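Local coordinates for uncharacterized protein (Cricetid herpesvirus 2, PDB 4ZKQ) that probably binds host chemokines, acting as a viral decoy receptor that would keep them from their cellular receptors, at residues S37-L42 against V118-T123; V100-S105 against H158-E163; I330-K333 against K337-P340; F350-H355 against V361-R366. All coordinates share one frame; numbering follows the deposited sequence.

Overall arrangement
The four contacts fall into two groups, one in each part of the chain. Contacts 1 and 2 touch, through Phe121 against Glu104 among others, and both reach the seven-stranded sheet, contact 1 at an outermost strand, 117-125, contact 2 at the start of strand 161-169, beside strand 85-94. Contacts 3 and 4 likewise touch, with Pro340 and Leu338 against Leu352 and Tyr354. Contact 1 is partly buried and without a hydrogen bond across its segments, held by van der Waals contact, and contact 2 is a buried seat for a disulfide sulfur. Contact 3, partly buried, has a single backbone bond, whereas contact 4 is a fully paired, buried hairpin with a charged network on one face.

Contact 1: residues S37-L42 against V118-T123; sequences SLPIKL and VPQFVT
Val122 meets the backbone carbonyl of Ile40 with the whole of its branched side chain. Its CG2 comes to 3.5 Å from Ile40 O, while Val122 CB and CG1 each stand 3.7 Å from the same oxygen, which thus rests against the isopropyl group. The torsion accounts for this: with chi1 at -69°, CG2 is wedged between the backbone N and the carbonyl carbon of Val122, and it also reaches Ile40 CB at 4.2 Å. Beyond CB, the Ile40 side chain turns away from the strand.

Next along the loop, Pro39 directs its CB at the strand, where it touches Gln120 NE2 at 3.5 Å and, more loosely, Val122 CG1 at 4.3 Å. The amide arrives there because the Gln120 chain is extended, CG anti to its own nitrogen. A cis peptide between Leu38 and Pro39 bends the loop at the same place.

In the second shell, Phe137 of strand 132-143 touches Pro39, Ile40 and Gln120 alike, and Ile40 also packs on Ile47 of helix 44-51. Backbone bonds from Gln120 to Phe137 and from Val122 to Leu135 fix the position of strand 117-125, an outermost strand of the seven-stranded sheet.

The CA atoms of Ile40 and Val122 are 6.9 Å apart, wider than in a beta pair, and no hydrogen bond joins the two segments. The loop therefore lies beside the edge strand without extending the sheet, and its hold on that strand is one of van der Waals contact.

Contact 2: residues V100-S105 against H158-E163; sequences VAVNES and HLCIQE
Val100 and Val102 touch the segment His158-Glu163 at one atom, the sulfur of Cys160. Ahead of it, His158 begins this part of a 3-10 turn that is closed by a bond from Ile161 N to His158 O, 3.3 Å long; one face of the imidazole has Leu159 CG 3.5 Å above its plane, displaced toward the rim.

Cys160 follows, and its torsion (chi1 -56°) sets SG anti to the carbonyl carbon, facing the loop. Val102 CB lies 4.0 Å from Cys160 SG, which faces the branch point with the two methyls almost equally distant. Val100 CG1 approaches the same sulfur at 4.2 Å, from a direction about 89° away from that of Val102 CB. SG is bonded to Cys96, so this loop, which joins strands 85-94 and 108-111, is tied covalently to the residue just before strand 161-169 and the valines pack round the bridge. Val100 is poorly ordered, however, and its position is less certain.

Past the cystine, Ile161 enters the strand and packs on Trp94, which also touches Val102 and Cys160. Gln162 hydrogen-bonds Glu95 O through NE2, and Glu163 continues the pairing with strand 85-94 through Lys93.

Contact 3: residues I330-K333 against K337-P340; sequences IPTK and KLVP
The peptide plane between Leu338 and Val339 receives Ile330 CG2 on one face, almost directly above the carbonyl carbon, with Ile330 CG2 to Leu338 C at 3.8 Å. The ring of Pro340 has the Ile330 side chain over one of its faces, CG1 of Ile330 standing 4.0 Å from Pro340 CB. At the rim of the Pro331 ring, CD is 3.8 Å from Val339 O.

These pieces form the two arms of a hairpin-like connection between strand 324-330 and strand 341-342. Their end-to-end directions differ by 176°, and the CA atoms of Ile330 and Pro340 are 4.5 Å apart. Only one hydrogen bond crosses: Leu338 N gives to Pro331 O at 2.8 Å with an N-H...O angle of 156°, the donor tilted from the carbonyl plane. Leu338 has a left-handed backbone (phi 66°), and Pro331 has no N-H to return a bond, its CD lying against Val339 O.

Nearer the turn, Lys337 lays its CB on the backbone of Lys333, whose NZ is hydrogen-bonded to Gly305 O. Thr332 OG1 is hydrogen-bonded to Glu306 O; the side chain meets Leu338 at a slant, with Thr332 CG2, anti to the carbonyl carbon, 4.0 Å from Leu338 CD2.

Contact 4: residues F350-H355 against V361-R366; sequences FRLTYH and VRLDVR
Arg351 NH1 and Asp364 OD2 make a salt bridge of 2.8 Å. The oxygen lies in the guanidinium plane, but the nitrogen reaches it from above the carboxylate, the two planes being 63° apart; a bend at chi3 (-52°) brings the Arg351 chain round to it. The other oxygen, Asp364 OD1, uses its syn lone pair to accept from Arg362 NE at 2.8 Å, nearly straight at 172°, and also bonds Ser292 OG. Gripped at both oxygens, the carboxylate is held against rotation, and its negative charge is probably stabilised by the two arginines.

Thr353 adds a water link on this face: the water is 2.8 Å from Thr353 OG1 and can donate to Arg362 O and Asp364 OD2, though not necessarily to both.

The backbones pair antiparallel as a beta hairpin, axes 4.7 Å apart, with 350-355 an outermost strand of a four-stranded sheet. Asp364 N bonds Arg351 O at 2.8 Å, and Arg362 N bonds Thr353 O equally closely; each hydrogen-bonded pair returns a second bond.

The opposite face is largely apolar. Leu352 lies aslant Val361, its CD1 3.6 Å from Val361 CG1, Tyr354 CD1 meets Val361 CG2 at 3.8 Å, and Phe350 lies beside Val365. Phe350 and Leu352 pack on strands 308-315 and 378-384 of another sheet, and Val361 on the latter, consistent with one layer of a beta sandwich.

Contact 1: residues S37-L42 against V118-T123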
loop_
_atom_site.group_PDB
_atom_site.type_symbol
_atom_site.label_atom_id
_atom_site.label_comp_id
_atom_site.label_asym_id
_atom_site.label_seq_id
_atom_site.Cartn_x
_atom_site.Cartn_y
_atom_site.Cartn_z
ATOM N N SER A 37 3.031 17.346 -7.354
ATOM C CA SER A 37 2.728 18.112 -8.555
ATOM C C SER A 37 3.375 17.457 -9.777
ATOM O O SER A 37 4.548 17.089 -9.738
ATOM C CB SER A 37 3.213 19.559 -8.390
ATOM O OG SER A 37 3.261 20.241 -9.629
ATOM N N LEU A 38 2.604 17.290 -10.849
ATOM C CA LEU A 38 3.161 16.810 -12.119
ATOM C C LEU A 38 3.259 17.946 -13.134
ATOM O O LEU A 38 2.377 18.803 -13.192
ATOM C CB LEU A 38 2.313 15.679 -12.697
ATOM C CG LEU A 38 2.089 14.449 -11.824
ATOM C CD1 LEU A 38 1.302 13.395 -12.591
ATOM C CD2 LEU A 38 3.420 13.898 -11.364
ATOM N N PRO A 39 4.324 17.953 -13.949
ATOM C CA PRO A 39 5.369 16.929 -13.938
ATOM C C PRO A 39 6.280 17.067 -12.724
ATOM O O PRO A 39 6.391 18.152 -12.150
ATOM C CB PRO A 39 6.137 17.200 -15.236
ATOM C CG PRO A 39 5.974 18.673 -15.446
ATOM C CD PRO A 39 4.582 18.993 -14.962
ATOM N N ILE A 40 6.922 15.972 -12.341
ATOM C CA ILE A 40 7.819 15.966 -11.195
ATOM C C ILE A 40 8.898 17.033 -11.335
ATOM O O ILE A 40 9.541 17.139 -12.376
ATOM C CB ILE A 40 8.489 14.596 -11.025
ATOM C CG1 ILE A 40 7.427 13.511 -10.795
ATOM C CG2 ILE A 40 9.510 14.632 -9.872
ATOM C CD1 ILE A 40 6.613 13.698 -9.517
ATOM N N LYS A 41 9.086 17.816 -10.279
ATOM C CA LYS A 41 10.107 18.865 -10.268
ATOM C C LYS A 41 10.906 18.853 -8.967
ATOM O O LYS A 41 11.630 19.802 -8.665
ATOM C CB LYS A 41 9.453 20.234 -10.473
ATOM C CG LYS A 41 8.405 20.575 -9.419
ATOM C CD LYS A 41 7.655 21.861 -9.746
ATOM C CE LYS A 41 6.487 22.081 -8.796
ATOM N NZ LYS A 41 5.994 23.485 -8.813
ATOM N N LEU A 42 10.766 17.772 -8.203
ATOM C CA LEU A 42 11.448 17.622 -6.920
ATOM C C LEU A 42 12.238 16.324 -6.889
ATOM O O LEU A 42 11.841 15.341 -7.517
ATOM C CB LEU A 42 10.443 17.625 -5.764
ATOM C CG LEU A 42 9.651 18.900 -5.486
ATOM C CD1 LEU A 42 8.633 18.636 -4.383
ATOM C CD2 LEU A 42 10.576 20.042 -5.102
ATOM N N VAL A 118 6.776 4.467 -22.593
ATOM C CA VAL A 118 7.996 5.086 -22.094
ATOM C C VAL A 118 7.606 6.190 -21.110
ATOM O O VAL A 118 6.942 7.148 -21.509
ATOM C CB VAL A 118 8.839 5.682 -23.235
ATOM C CG1 VAL A 118 10.064 6.398 -22.694
ATOM C CG2 VAL A 118 9.246 4.596 -24.217
ATOM N N PRO A 119 8.020 6.070 -19.831
ATOM C CA PRO A 119 7.582 7.062 -18.841
ATOM C C PRO A 119 8.113 8.442 -19.163
ATOM O O PRO A 119 9.058 8.578 -19.941
ATOM C CB PRO A 119 8.169 6.542 -17.522
ATOM C CG PRO A 119 9.340 5.716 -17.922
ATOM C CD PRO A 119 8.972 5.103 -19.251
ATOM N N GLN A 120 7.496 9.458 -18.581
ATOM C CA GLN A 120 7.928 10.825 -18.787
ATOM C C GLN A 120 9.204 11.073 -17.991
ATOM O O GLN A 120 9.274 10.726 -16.813
ATOM C CB GLN A 120 6.830 11.786 -18.367
ATOM C CG GLN A 120 7.142 13.228 -18.640
ATOM C CD GLN A 120 5.950 14.119 -18.403
ATOM O OE1 GLN A 120 4.812 13.650 -18.314
ATOM N NE2 GLN A 120 6.202 15.411 -18.286
ATOM N N PHE A 121 10.214 11.646 -18.643
ATOM C CA PHE A 121 11.490 11.939 -17.989
ATOM C C PHE A 121 11.625 13.417 -17.668
ATOM O O PHE A 121 11.140 14.272 -18.409
ATOM C CB PHE A 121 12.668 11.506 -18.865
ATOM C CG PHE A 121 12.990 10.042 -18.774
ATOM C CD1 PHE A 121 12.199 9.106 -19.408
ATOM C CD2 PHE A 121 14.093 9.605 -18.058
ATOM C CE1 PHE A 121 12.493 7.763 -19.330
ATOM C CE2 PHE A 121 14.392 8.264 -17.975
ATOM C CZ PHE A 121 13.590 7.339 -18.614
ATOM N N VAL A 122 12.286 13.705 -16.551
ATOM C CA VAL A 122 12.596 15.069 -16.153
ATOM C C VAL A 122 13.991 15.117 -15.554
ATOM O O VAL A 122 14.540 14.090 -15.154
ATOM C CB VAL A 122 11.599 15.628 -15.119
ATOM C CG1 VAL A 122 10.234 15.839 -15.746
ATOM C CG2 VAL A 122 11.502 14.703 -13.903
ATOM N N THR A 123 14.559 16.315 -15.507
ATOM C CA THR A 123 15.776 16.555 -14.756
ATOM C C THR A 123 15.424 17.494 -13.621
ATOM O O THR A 123 14.730 18.491 -13.833
ATOM C CB THR A 123 16.890 17.158 -15.631
ATOM O OG1 THR A 123 17.157 16.278 -16.728
ATOM C CG2 THR A 123 18.166 17.358 -14.819
#

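Contact 2: residues V100-S105 against H158-E163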
loop_
_atom_site.group_PDB
_atom_site.type_symbol
_atom_site.label_atom_id
_atom_site.label_comp_id
_atom_site.label_asym_id
_atom_site.label_seq_id
_atom_site.Cartn_x
_atom_site.Cartn_y
_atom_site.Cartn_z
ATOM N N VAL A 100 27.394 0.731 -20.040
ATOM C CA VAL A 100 26.122 0.196 -20.515
ATOM C C VAL A 100 25.463 1.196 -21.464
ATOM O O VAL A 100 25.421 2.401 -21.192
ATOM C CB VAL A 100 25.173 -0.153 -19.341
ATOM C CG1 VAL A 100 24.931 1.046 -18.468
ATOM C CG2 VAL A 100 23.855 -0.706 -19.859
ATOM N N ALA A 101 24.964 0.678 -22.584
ATOM C CA ALA A 101 24.392 1.500 -23.647
ATOM C C ALA A 101 22.890 1.285 -23.754
ATOM O O ALA A 101 22.417 0.572 -24.640
ATOM C CB ALA A 101 25.060 1.185 -24.973
ATOM N N VAL A 102 22.148 1.904 -22.844
ATOM C CA VAL A 102 20.696 1.803 -22.839
ATOM C C VAL A 102 20.122 3.206 -22.865
ATOM O O VAL A 102 20.557 4.082 -22.117
ATOM C CB VAL A 102 20.181 1.024 -21.607
ATOM C CG1 VAL A 102 18.660 1.013 -21.567
ATOM C CG2 VAL A 102 20.705 -0.399 -21.633
ATOM N N ASN A 103 19.157 3.418 -23.753
ATOM C CA ASN A 103 18.524 4.720 -23.901
ATOM C C ASN A 103 17.311 4.820 -22.986
ATOM O O ASN A 103 16.700 3.806 -22.652
ATOM C CB ASN A 103 18.107 4.956 -25.358
ATOM C CG ASN A 103 19.291 4.995 -26.310
ATOM O OD1 ASN A 103 20.291 5.666 -26.050
ATOM N ND2 ASN A 103 19.183 4.272 -27.421
ATOM N N GLU A 104 16.973 6.041 -22.588
ATOM C CA GLU A 104 15.777 6.292 -21.788
ATOM C C GLU A 104 14.542 5.697 -22.459
ATOM O O GLU A 104 13.622 5.232 -21.787
ATOM C CB GLU A 104 15.587 7.798 -21.568
ATOM C CG GLU A 104 16.701 8.444 -20.764
ATOM C CD GLU A 104 16.517 9.937 -20.568
ATOM O OE1 GLU A 104 15.688 10.557 -21.271
ATOM O OE2 GLU A 104 17.213 10.496 -19.695
ATOM N N SER A 105 14.542 5.695 -23.788
ATOM C CA SER A 105 13.404 5.210 -24.563
ATOM C C SER A 105 13.269 3.695 -24.532
ATOM O O SER A 105 12.254 3.153 -24.963
ATOM C CB SER A 105 13.524 5.679 -26.014
ATOM O OG SER A 105 13.512 7.092 -26.082
ATOM N N HIS A 158 18.825 -3.191 -16.197
ATOM C CA HIS A 158 18.463 -3.009 -14.795
ATOM C C HIS A 158 19.428 -2.089 -14.046
ATOM O O HIS A 158 19.052 -1.455 -13.058
ATOM C CB HIS A 158 18.404 -4.362 -14.092
ATOM C CG HIS A 158 19.746 -4.990 -13.880
ATOM N ND1 HIS A 158 20.438 -5.625 -14.890
ATOM C CD2 HIS A 158 20.523 -5.076 -12.777
ATOM C CE1 HIS A 158 21.587 -6.075 -14.415
ATOM N NE2 HIS A 158 21.664 -5.757 -13.137
ATOM N N LEU A 159 20.668 -2.009 -14.519
ATOM C CA LEU A 159 21.689 -1.212 -13.845
ATOM C C LEU A 159 21.460 0.288 -13.988
ATOM O O LEU A 159 22.120 1.077 -13.319
ATOM C CB LEU A 159 23.082 -1.556 -14.381
ATOM C CG LEU A 159 23.572 -2.989 -14.171
ATOM C CD1 LEU A 159 24.907 -3.184 -14.861
ATOM C CD2 LEU A 159 23.691 -3.314 -12.691
ATOM N N CYS A 160 20.540 0.685 -14.864
ATOM C CA CYS A 160 20.255 2.106 -15.061
ATOM C C CYS A 160 19.224 2.636 -14.050
ATOM O O CYS A 160 19.082 3.845 -13.881
ATOM C CB CYS A 160 19.760 2.353 -16.488
ATOM S SG CYS A 160 20.896 1.768 -17.791
ATOM N N ILE A 161 18.511 1.734 -13.382
ATOM C CA ILE A 161 17.494 2.146 -12.415
ATOM C C ILE A 161 18.019 1.956 -10.992
ATOM O O ILE A 161 18.042 0.844 -10.481
ATOM C CB ILE A 161 16.187 1.356 -12.608
ATOM C CG1 ILE A 161 15.704 1.482 -14.060
ATOM C CG2 ILE A 161 15.109 1.870 -11.654
ATOM C CD1 ILE A 161 14.763 0.388 -14.486
ATOM N N GLN A 162 18.448 3.049 -10.364
ATOM C CA GLN A 162 19.030 2.988 -9.021
ATOM C C GLN A 162 17.988 2.722 -7.943
ATOM O O GLN A 162 18.248 2.007 -6.974
ATOM C CB GLN A 162 19.754 4.288 -8.686
ATOM C CG GLN A 162 21.190 4.344 -9.176
ATOM C CD GLN A 162 21.280 4.470 -10.676
ATOM O OE1 GLN A 162 20.346 4.939 -11.327
ATOM N NE2 GLN A 162 22.408 4.053 -11.238
ATOM N N GLU A 163 16.822 3.338 -8.091
ATOM C CA GLU A 163 15.750 3.156 -7.129
ATOM C C GLU A 163 14.419 3.576 -7.727
ATOM O O GLU A 163 14.374 4.332 -8.703
ATOM C CB GLU A 163 16.027 3.965 -5.862
ATOM C CG GLU A 163 15.902 5.455 -6.066
ATOM C CD GLU A 163 16.203 6.256 -4.813
ATOM O OE1 GLU A 163 16.907 5.739 -3.928
ATOM O OE2 GLU A 163 15.734 7.406 -4.723
#

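Contact 3: residues I330-K333 against K337-P340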
loop_
_atom_site.group_PDB
_atom_site.type_symbol
_atom_site.label_atom_id
_atom_site.label_comp_id
_atom_site.label_asym_id
_atom_site.label_seq_id
_atom_site.Cartn_x
_atom_site.Cartn_y
_atom_site.Cartn_z
ATOM N N ILE A 330 -0.415 10.398 14.495
ATOM C CA ILE A 330 -0.389 10.597 15.934
ATOM C C ILE A 330 1.051 10.625 16.413
ATOM O O ILE A 330 1.650 9.575 16.653
ATOM C CB ILE A 330 -1.156 9.494 16.691
ATOM C CG1 ILE A 330 -2.514 9.227 16.033
ATOM C CG2 ILE A 330 -1.321 9.892 18.153
ATOM C CD1 ILE A 330 -3.286 8.086 16.653
ATOM N N PRO A 331 1.628 11.828 16.537
ATOM C CA PRO A 331 3.001 11.893 17.042
ATOM C C PRO A 331 3.062 11.449 18.496
ATOM O O PRO A 331 2.051 11.546 19.197
ATOM C CB PRO A 331 3.364 13.372 16.890
ATOM C CG PRO A 331 2.067 14.080 16.987
ATOM C CD PRO A 331 1.046 13.170 16.357
ATOM N N THR A 332 4.217 10.956 18.933
ATOM C CA THR A 332 4.389 10.490 20.308
ATOM C C THR A 332 5.409 11.357 21.059
ATOM O O THR A 332 5.792 11.045 22.183
ATOM C CB THR A 332 4.832 9.007 20.354
ATOM O OG1 THR A 332 6.096 8.857 19.694
ATOM C CG2 THR A 332 3.785 8.106 19.685
ATOM N N LYS A 333 5.842 12.442 20.428
ATOM C CA LYS A 333 6.658 13.451 21.101
ATOM C C LYS A 333 6.385 14.799 20.447
ATOM O O LYS A 333 5.786 14.858 19.373
ATOM C CB LYS A 333 8.146 13.097 21.035
ATOM C CG LYS A 333 8.793 13.276 19.663
ATOM C CD LYS A 333 10.280 12.950 19.711
ATOM C CE LYS A 333 10.999 13.336 18.421
ATOM N NZ LYS A 333 10.930 12.284 17.367
ATOM N N LYS A 337 1.526 16.177 21.627
ATOM C CA LYS A 337 1.845 14.765 21.446
ATOM C C LYS A 337 0.633 13.913 21.809
ATOM O O LYS A 337 -0.174 14.297 22.651
ATOM C CB LYS A 337 3.070 14.360 22.280
ATOM C CG LYS A 337 2.817 14.173 23.773
ATOM C CD LYS A 337 4.107 13.812 24.507
ATOM C CE LYS A 337 3.840 13.466 25.965
ATOM N NZ LYS A 337 5.092 13.167 26.718
ATOM N N LEU A 338 0.503 12.778 21.127
ATOM C CA LEU A 338 -0.577 11.819 21.348
ATOM C C LEU A 338 -1.958 12.363 20.963
ATOM O O LEU A 338 -2.982 11.761 21.287
ATOM C CB LEU A 338 -0.566 11.347 22.805
ATOM C CG LEU A 338 0.756 10.690 23.222
ATOM C CD1 LEU A 338 0.728 10.276 24.686
ATOM C CD2 LEU A 338 1.082 9.484 22.345
ATOM N N VAL A 339 -1.977 13.477 20.234
ATOM C CA VAL A 339 -3.219 14.038 19.706
ATOM C C VAL A 339 -3.296 13.759 18.203
ATOM O O VAL A 339 -2.450 14.242 17.453
ATOM C CB VAL A 339 -3.315 15.557 19.946
ATOM C CG1 VAL A 339 -4.596 16.115 19.332
ATOM C CG2 VAL A 339 -3.253 15.866 21.435
ATOM N N PRO A 340 -4.303 12.978 17.758
ATOM C CA PRO A 340 -4.398 12.648 16.330
ATOM C C PRO A 340 -4.553 13.860 15.421
ATOM O O PRO A 340 -5.340 14.764 15.706
ATOM C CB PRO A 340 -5.649 11.758 16.254
ATOM C CG PRO A 340 -5.791 11.182 17.602
ATOM C CD PRO A 340 -5.329 12.266 18.542
#

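Contact 4: residues F350-H355 against V361-R366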
loop_
_atom_site.group_PDB
_atom_site.type_symbol
_atom_site.label_atom_id
_atom_site.label_comp_id
_atom_site.label_asym_id
_atom_site.label_seq_id
_atom_site.Cartn_x
_atom_site.Cartn_y
_atom_site.Cartn_z
ATOM N N PHE A 350 -15.919 8.997 11.239
ATOM C CA PHE A 350 -15.099 8.473 12.329
ATOM C C PHE A 350 -14.458 9.540 13.196
ATOM O O PHE A 350 -14.043 10.592 12.709
ATOM C CB PHE A 350 -13.997 7.580 11.764
ATOM C CG PHE A 350 -14.493 6.540 10.794
ATOM C CD1 PHE A 350 -15.265 5.481 11.231
ATOM C CD2 PHE A 350 -14.165 6.613 9.452
ATOM C CE1 PHE A 350 -15.711 4.516 10.345
ATOM C CE2 PHE A 350 -14.607 5.653 8.559
ATOM C CZ PHE A 350 -15.382 4.600 9.008
ATOM N N ARG A 351 -14.374 9.241 14.488
ATOM C CA ARG A 351 -13.585 10.035 15.416
ATOM C C ARG A 351 -12.690 9.100 16.199
ATOM O O ARG A 351 -13.128 8.058 16.686
ATOM C CB ARG A 351 -14.466 10.848 16.369
ATOM C CG ARG A 351 -13.670 11.747 17.317
ATOM C CD ARG A 351 -14.538 12.389 18.401
ATOM N NE ARG A 351 -15.703 13.085 17.850
ATOM C CZ ARG A 351 -16.958 12.643 17.918
ATOM N NH1 ARG A 351 -17.250 11.497 18.525
ATOM N NH2 ARG A 351 -17.934 13.360 17.378
ATOM N N LEU A 352 -11.426 9.482 16.312
ATOM C CA LEU A 352 -10.444 8.676 17.006
ATOM C C LEU A 352 -9.813 9.521 18.101
ATOM O O LEU A 352 -9.368 10.640 17.852
ATOM C CB LEU A 352 -9.390 8.168 16.022
ATOM C CG LEU A 352 -8.392 7.129 16.519
ATOM C CD1 LEU A 352 -9.088 5.813 16.778
ATOM C CD2 LEU A 352 -7.282 6.947 15.495
ATOM N N THR A 353 -9.794 8.986 19.314
ATOM C CA THR A 353 -9.209 9.688 20.447
ATOM C C THR A 353 -8.427 8.717 21.300
ATOM O O THR A 353 -8.752 7.530 21.362
ATOM C CB THR A 353 -10.289 10.383 21.305
ATOM O OG1 THR A 353 -11.224 9.411 21.782
ATOM C CG2 THR A 353 -11.034 11.424 20.489
ATOM N N TYR A 354 -7.381 9.226 21.938
ATOM C CA TYR A 354 -6.511 8.417 22.774
ATOM C C TYR A 354 -6.393 9.030 24.158
ATOM O O TYR A 354 -6.249 10.244 24.295
ATOM C CB TYR A 354 -5.134 8.288 22.134
ATOM C CG TYR A 354 -4.154 7.487 22.943
ATOM C CD1 TYR A 354 -4.423 6.174 23.287
ATOM C CD2 TYR A 354 -2.944 8.035 23.347
ATOM C CE1 TYR A 354 -3.529 5.433 24.014
ATOM C CE2 TYR A 354 -2.040 7.299 24.081
ATOM C CZ TYR A 354 -2.340 5.996 24.412
ATOM O OH TYR A 354 -1.451 5.245 25.140
ATOM N N HIS A 355 -6.456 8.175 25.173
ATOM C CA HIS A 355 -6.384 8.597 26.566
ATOM C C HIS A 355 -5.089 8.057 27.167
ATOM O O HIS A 355 -5.044 6.910 27.616
ATOM C CB HIS A 355 -7.611 8.100 27.333
ATOM C CG HIS A 355 -8.904 8.366 26.626
ATOM N ND1 HIS A 355 -9.435 9.635 26.503
ATOM C CD2 HIS A 355 -9.764 7.537 25.992
ATOM C CE1 HIS A 355 -10.569 9.570 25.831
ATOM N NE2 HIS A 355 -10.795 8.308 25.507
ATOM N N VAL A 361 -7.768 3.632 23.560
ATOM C CA VAL A 361 -8.233 4.256 22.337
ATOM C C VAL A 361 -9.743 4.207 22.328
ATOM O O VAL A 361 -10.340 3.237 22.796
ATOM C CB VAL A 361 -7.684 3.552 21.081
ATOM C CG1 VAL A 361 -8.273 4.159 19.813
ATOM C CG2 VAL A 361 -6.183 3.642 21.045
ATOM N N ARG A 362 -10.349 5.258 21.794
ATOM C CA ARG A 362 -11.775 5.267 21.536
ATOM C C ARG A 362 -12.034 5.593 20.070
ATOM O O ARG A 362 -11.578 6.617 19.551
ATOM C CB ARG A 362 -12.489 6.267 22.447
ATOM C CG ARG A 362 -13.968 6.437 22.132
ATOM C CD ARG A 362 -14.676 7.304 23.167
ATOM N NE ARG A 362 -16.009 7.709 22.723
ATOM C CZ ARG A 362 -16.948 8.213 23.522
ATOM N NH1 ARG A 362 -16.716 8.373 24.818
ATOM N NH2 ARG A 362 -18.131 8.554 23.026
ATOM N N LEU A 363 -12.757 4.691 19.414
ATOM C CA LEU A 363 -13.240 4.895 18.057
ATOM C C LEU A 363 -14.740 5.140 18.056
ATOM O O LEU A 363 -15.511 4.289 18.501
ATOM C CB LEU A 363 -12.922 3.678 17.185
ATOM C CG LEU A 363 -13.464 3.710 15.755
ATOM C CD1 LEU A 363 -12.795 4.800 14.938
ATOM C CD2 LEU A 363 -13.280 2.358 15.090
ATOM N N ASP A 364 -15.149 6.300 17.550
ATOM C CA ASP A 364 -16.561 6.607 17.371
ATOM C C ASP A 364 -16.934 6.453 15.914
ATOM O O ASP A 364 -16.254 6.975 15.031
ATOM C CB ASP A 364 -16.883 8.022 17.848
ATOM C CG ASP A 364 -16.549 8.232 19.302
ATOM O OD1 ASP A 364 -16.862 7.340 20.117
ATOM O OD2 ASP A 364 -15.961 9.284 19.630
ATOM N N VAL A 365 -18.010 5.713 15.674
ATOM C CA VAL A 365 -18.534 5.515 14.337
ATOM C C VAL A 365 -19.914 6.144 14.231
ATOM O O VAL A 365 -20.853 5.690 14.881
ATOM C CB VAL A 365 -18.637 4.020 13.986
ATOM C CG1 VAL A 365 -19.115 3.846 12.562
ATOM C CG2 VAL A 365 -17.299 3.326 14.193
ATOM N N ARG A 366 -20.036 7.185 13.417
ATOM C CA ARG A 366 -21.330 7.823 13.207
ATOM C C ARG A 366 -22.210 6.897 12.376
ATOM O O ARG A 366 -21.754 6.314 11.390
ATOM C CB ARG A 366 -21.167 9.181 12.518
ATOM C CG ARG A 366 -22.436 10.022 12.496
ATOM C CD ARG A 366 -22.280 11.254 11.616
ATOM N NE ARG A 366 -23.432 11.417 10.730
ATOM C CZ ARG A 366 -24.478 12.206 10.967
ATOM N NH1 ARG A 366 -24.541 12.942 12.069
ATOM N NH2 ARG A 366 -25.469 12.265 10.089
HETATM O O HOH W 1 -13.055 8.970 19.650
#